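Long-range contact in Lmaj004144AAA protein (PDB 1Y63), which probably transfers phosphate between nucleoside triphosphates and monophosphates as an AK6-type adenylate kinase, and probably also hydrolyses ATP: residues A[19-24]-A[112-117]. Residues are numbered along the deposited sequence; the frame is centred on the assembly and turned at random.
Sequences PGTGKT and EVLFER. With MN (manganese (II) ion), chain B; ADP (adenosine-5'-diphosphate), chain Q.
This is the nucleotide pocket of a P-loop kinase: R117, from helix 111-120, reaches onto the outer side of the Walker A loop at G20 and T21; the loop wraps the ADP phosphates, and the adenine lies against R117. The R117 chain is extended from CG to NE (chi2 -180°, chi3 -175°), which lays the guanidinium alongside G20 and T21, between the loop and the adenine. R117 NH1 gives an almost straight hydrogen bond to G20 O (3.1 Å), with the oxygen in the guanidinium plane and the donor on a carbonyl lone pair. One face of the guanidinium lies over the adenine, ADP C4 displaced toward the guanidinium's rim, with R117 NH2 3.3 Å from ADP C5. R117 NH2 also donates to N158 O; with the NH1 bond this probably fixes the group's rotation. One turn earlier, L114 lays CD1 against the G20 peptide, 3.5 Å from G20 C. On the inner side, G20 N donates a hydrogen bond to ADP O1B (2.9 Å), and K23 donates to ADP O2B through both its backbone N and NZ (each 2.8 Å). T24 OG1 and ADP O3B both bind manganese, four waters completing six ligands. R117 thus ties the G20 carbonyl, the N158 loop and the adenine together, while the loop's amides, lysine and metal probably offset the phosphate charge.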
ATOM      1  N   PRO A  19      -4.421   8.105  -0.811  1.00 18.21           N
ATOM      2  CA  PRO A  19      -4.962   8.253   0.533  1.00 16.88           C
ATOM      3  C   PRO A  19      -6.506   8.216   0.529  1.00 17.81           C
ATOM      4  O   PRO A  19      -7.156   8.872  -0.292  1.00 18.48           O
ATOM      5  CB  PRO A  19      -4.429   9.624   0.956  1.00 18.17           C
ATOM      6  CG  PRO A  19      -3.118   9.721   0.251  1.00 19.46           C
ATOM      7  CD  PRO A  19      -3.385   9.128  -1.093  1.00 20.58           C
ATOM      8  N   GLY A  20      -7.046   7.417   1.434  1.00 18.30           N
ATOM      9  CA  GLY A  20      -8.471   7.263   1.638  1.00 17.86           C
ATOM     10  C   GLY A  20      -9.084   6.073   0.891  1.00 19.24           C
ATOM     11  O   GLY A  20     -10.276   5.795   1.102  1.00 19.89           O
ATOM     12  N   THR A  21      -8.328   5.384   0.035  1.00 19.04           N
ATOM     13  CA  THR A  21      -8.853   4.235  -0.712  1.00 17.56           C
ATOM     14  C   THR A  21      -9.066   2.944   0.085  1.00 19.46           C
ATOM     15  O   THR A  21      -9.733   2.016  -0.394  1.00 19.42           O
ATOM     16  CB  THR A  21      -7.995   3.913  -1.966  1.00 18.35           C
ATOM     17  OG1 THR A  21      -6.616   3.748  -1.585  1.00 18.98           O
ATOM     18  CG2 THR A  21      -8.140   5.044  -2.979  1.00 20.47           C
ATOM     19  N   GLY A  22      -8.466   2.869   1.266  1.00 18.24           N
ATOM     20  CA  GLY A  22      -8.668   1.735   2.170  1.00 19.06           C
ATOM     21  C   GLY A  22      -7.486   0.859   2.445  1.00 18.66           C
ATOM     22  O   GLY A  22      -7.671  -0.292   2.856  1.00 18.06           O
ATOM     23  N   LYS A  23      -6.274   1.370   2.217  1.00 17.16           N
ATOM     24  CA  LYS A  23      -5.047   0.540   2.328  1.00 16.40           C
ATOM     25  C   LYS A  23      -4.843  -0.039   3.707  1.00 16.75           C
ATOM     26  O   LYS A  23      -4.641  -1.241   3.874  1.00 16.94           O
ATOM     27  CB  LYS A  23      -3.814   1.341   1.916  1.00 17.89           C
ATOM     28  CG  LYS A  23      -3.829   1.925   0.530  1.00 18.96           C
ATOM     29  CD  LYS A  23      -2.585   2.743   0.280  1.00 17.93           C
ATOM     30  CE  LYS A  23      -2.473   3.965   1.142  1.00 17.31           C
ATOM     31  NZ  LYS A  23      -3.578   4.942   0.844  1.00 16.88           N
ATOM     32  N   THR A  24      -4.906   0.824   4.718  1.00 17.08           N
ATOM     33  CA  THR A  24      -4.665   0.390   6.084  1.00 16.85           C
ATOM     34  C   THR A  24      -5.746  -0.567   6.547  1.00 16.14           C
ATOM     35  O   THR A  24      -5.444  -1.608   7.187  1.00 17.71           O
ATOM     36  CB  THR A  24      -4.525   1.612   7.014  1.00 18.55           C
ATOM     37  OG1 THR A  24      -3.421   2.414   6.571  1.00 19.22           O
ATOM     38  CG2 THR A  24      -4.293   1.145   8.474  1.00 21.69           C
ATOM     39  N   GLU A 112     -17.247  10.007  -5.129  1.00 23.64           N
ATOM     40  CA  GLU A 112     -18.176  10.307  -4.037  1.00 24.30           C
ATOM     41  C   GLU A 112     -17.814   9.635  -2.712  1.00 25.14           C
ATOM     42  O   GLU A 112     -17.866  10.252  -1.634  1.00 22.60           O
ATOM     43  CB  GLU A 112     -19.612   9.916  -4.407  1.00 27.62           C
ATOM     44  CG  GLU A 112     -20.265  10.836  -5.398  0.50 30.00           C
ATOM     45  CD  GLU A 112     -21.408  10.163  -6.135  0.10 28.40           C
ATOM     46  OE1 GLU A 112     -22.239   9.504  -5.476  0.10 27.84           O
ATOM     47  OE2 GLU A 112     -21.470  10.289  -7.376  0.10 28.83           O
ATOM     48  N   VAL A 113     -17.434   8.365  -2.792  1.00 21.97           N
ATOM     49  CA  VAL A 113     -17.068   7.601  -1.591  1.00 21.97           C
ATOM     50  C   VAL A 113     -15.769   8.142  -1.020  1.00 20.47           C
ATOM     51  O   VAL A 113     -15.640   8.320   0.176  1.00 20.34           O
ATOM     52  CB  VAL A 113     -16.995   6.087  -1.909  1.00 22.92           C
ATOM     53  CG1 VAL A 113     -16.489   5.276  -0.719  1.00 27.20           C
ATOM     54  CG2 VAL A 113     -18.369   5.574  -2.316  1.00 26.32           C
ATOM     55  N   LEU A 114     -14.806   8.416  -1.894  1.00 19.74           N
ATOM     56  CA  LEU A 114     -13.498   8.912  -1.456  1.00 17.70           C
ATOM     57  C   LEU A 114     -13.597  10.261  -0.774  1.00 19.40           C
ATOM     58  O   LEU A 114     -12.982  10.512   0.275  1.00 19.45           O
ATOM     59  CB  LEU A 114     -12.545   8.977  -2.638  1.00 17.92           C
ATOM     60  CG  LEU A 114     -11.106   9.333  -2.286  1.00 19.10           C
ATOM     61  CD1 LEU A 114     -10.533   8.272  -1.360  1.00 21.02           C
ATOM     62  CD2 LEU A 114     -10.228   9.456  -3.538  1.00 21.10           C
ATOM     63  N   PHE A 115     -14.352  11.155  -1.387  1.00 18.94           N
ATOM     64  CA  PHE A 115     -14.541  12.491  -0.806  1.00 18.75           C
ATOM     65  C   PHE A 115     -15.071  12.404   0.627  1.00 16.87           C
ATOM     66  O   PHE A 115     -14.621  13.133   1.518  1.00 19.16           O
ATOM     67  CB  PHE A 115     -15.488  13.286  -1.695  1.00 17.01           C
ATOM     68  CG  PHE A 115     -15.584  14.748  -1.335  1.00 16.95           C
ATOM     69  CD1 PHE A 115     -14.691  15.679  -1.858  1.00 18.10           C
ATOM     70  CD2 PHE A 115     -16.570  15.188  -0.457  1.00 16.46           C
ATOM     71  CE1 PHE A 115     -14.795  17.024  -1.527  1.00 18.35           C
ATOM     72  CE2 PHE A 115     -16.683  16.536  -0.127  1.00 18.34           C
ATOM     73  CZ  PHE A 115     -15.779  17.448  -0.656  1.00 16.74           C
ATOM     74  N   GLU A 116     -16.033  11.516   0.848  1.00 19.79           N
ATOM     75  CA  GLU A 116     -16.622  11.371   2.179  1.00 20.77           C
ATOM     76  C   GLU A 116     -15.619  10.815   3.179  1.00 20.80           C
ATOM     77  O   GLU A 116     -15.519  11.284   4.309  1.00 21.22           O
ATOM     78  CB  GLU A 116     -17.893  10.521   2.093  1.00 22.63           C
ATOM     79  CG  GLU A 116     -19.004  11.194   1.307  0.50 20.99           C
ATOM     80  CD  GLU A 116     -20.174  10.268   0.954  0.50 31.68           C
ATOM     81  OE1 GLU A 116     -20.032   9.027   1.050  0.50 38.84           O
ATOM     82  OE2 GLU A 116     -21.242  10.797   0.564  0.50 35.93           O
ATOM     83  N   ARG A 117     -14.849   9.811   2.762  1.00 20.10           N
ATOM     84  CA  ARG A 117     -13.824   9.253   3.625  1.00 20.54           C
ATOM     85  C   ARG A 117     -12.800  10.292   4.041  1.00 22.34           C
ATOM     86  O   ARG A 117     -12.371  10.349   5.182  1.00 23.11           O
ATOM     87  CB  ARG A 117     -13.108   8.110   2.918  1.00 20.94           C
ATOM     88  CG  ARG A 117     -13.948   6.891   2.730  1.00 18.96           C
ATOM     89  CD  ARG A 117     -13.159   5.819   2.030  1.00 19.69           C
ATOM     90  NE  ARG A 117     -13.995   4.639   1.724  1.00 18.76           N
ATOM     91  CZ  ARG A 117     -13.546   3.585   1.044  1.00 20.43           C
ATOM     92  NH1 ARG A 117     -12.292   3.549   0.586  1.00 20.54           N
ATOM     93  NH2 ARG A 117     -14.364   2.591   0.750  1.00 19.58           N
TER
HETATM   94 MN    MN B 302      -3.556   4.432   5.898  1.00 12.94          MN
HETATM   95  PB  ADP Q 301      -5.957   4.646   3.602  1.00 13.55           P
HETATM   96  O1B ADP Q 301      -5.759   6.146   3.687  1.00 13.55           O
HETATM   97  O2B ADP Q 301      -5.875   4.183   2.163  1.00 12.35           O
HETATM   98  O3B ADP Q 301      -5.084   3.844   4.563  1.00 12.14           O
HETATM   99  PA  ADP Q 301      -8.097   3.744   5.348  1.00 13.99           P
HETATM  100  O1A ADP Q 301      -7.880   2.249   5.448  1.00 13.62           O
HETATM  101  O2A ADP Q 301      -7.564   4.581   6.510  1.00 14.81           O
HETATM  102  O3A ADP Q 301      -7.519   4.324   3.986  1.00 11.85           O
HETATM  103  O5' ADP Q 301      -9.659   4.052   5.152  0.50 13.90           O
HETATM  104  C5' ADP Q 301     -10.207   5.231   5.723  0.50 13.24           C
HETATM  105  C4' ADP Q 301     -11.614   4.872   6.135  0.50 10.71           C
HETATM  106  O4' ADP Q 301     -12.347   4.431   4.995  0.50 15.75           O
HETATM  107  C3' ADP Q 301     -11.696   3.716   7.117  0.50 12.86           C
HETATM  108  O3' ADP Q 301     -11.468   4.103   8.469  0.50 14.69           O
HETATM  109  C2' ADP Q 301     -13.099   3.227   6.880  0.50 16.61           C
HETATM  110  O2' ADP Q 301     -14.041   4.110   7.479  0.50 18.42           O
HETATM  111  C1' ADP Q 301     -13.260   3.412   5.395  0.50 15.72           C
HETATM  112  N9  ADP Q 301     -12.995   2.247   4.533  1.00 16.44           N
HETATM  113  C8  ADP Q 301     -11.800   1.738   4.084  1.00 17.22           C
HETATM  114  N7  ADP Q 301     -12.001   0.698   3.245  1.00 16.98           N
HETATM  115  C5  ADP Q 301     -13.366   0.550   3.135  1.00 14.15           C
HETATM  116  C6  ADP Q 301     -14.227  -0.360   2.398  1.00 20.07           C
HETATM  117  N6  ADP Q 301     -13.698  -1.302   1.592  1.00 18.05           N
HETATM  118  N1  ADP Q 301     -15.558  -0.187   2.552  1.00 16.09           N
HETATM  119  C2  ADP Q 301     -16.060   0.785   3.358  1.00 18.29           C
HETATM  120  N3  ADP Q 301     -15.349   1.674   4.077  1.00 16.17           N
HETATM  121  C4  ADP Q 301     -13.994   1.571   3.986  1.00 15.76           C
HETATM  122  O   HOH W   1      -2.024   5.105   7.344  1.00 17.53           O
HETATM  123  O   HOH W   2      -1.992   3.931   4.522  1.00 15.48           O
HETATM  124  O   HOH W   3      -3.657   6.535   5.128  1.00 17.30           O
HETATM  125  O   HOH W   4      -5.064   4.863   7.449  1.00 16.23           O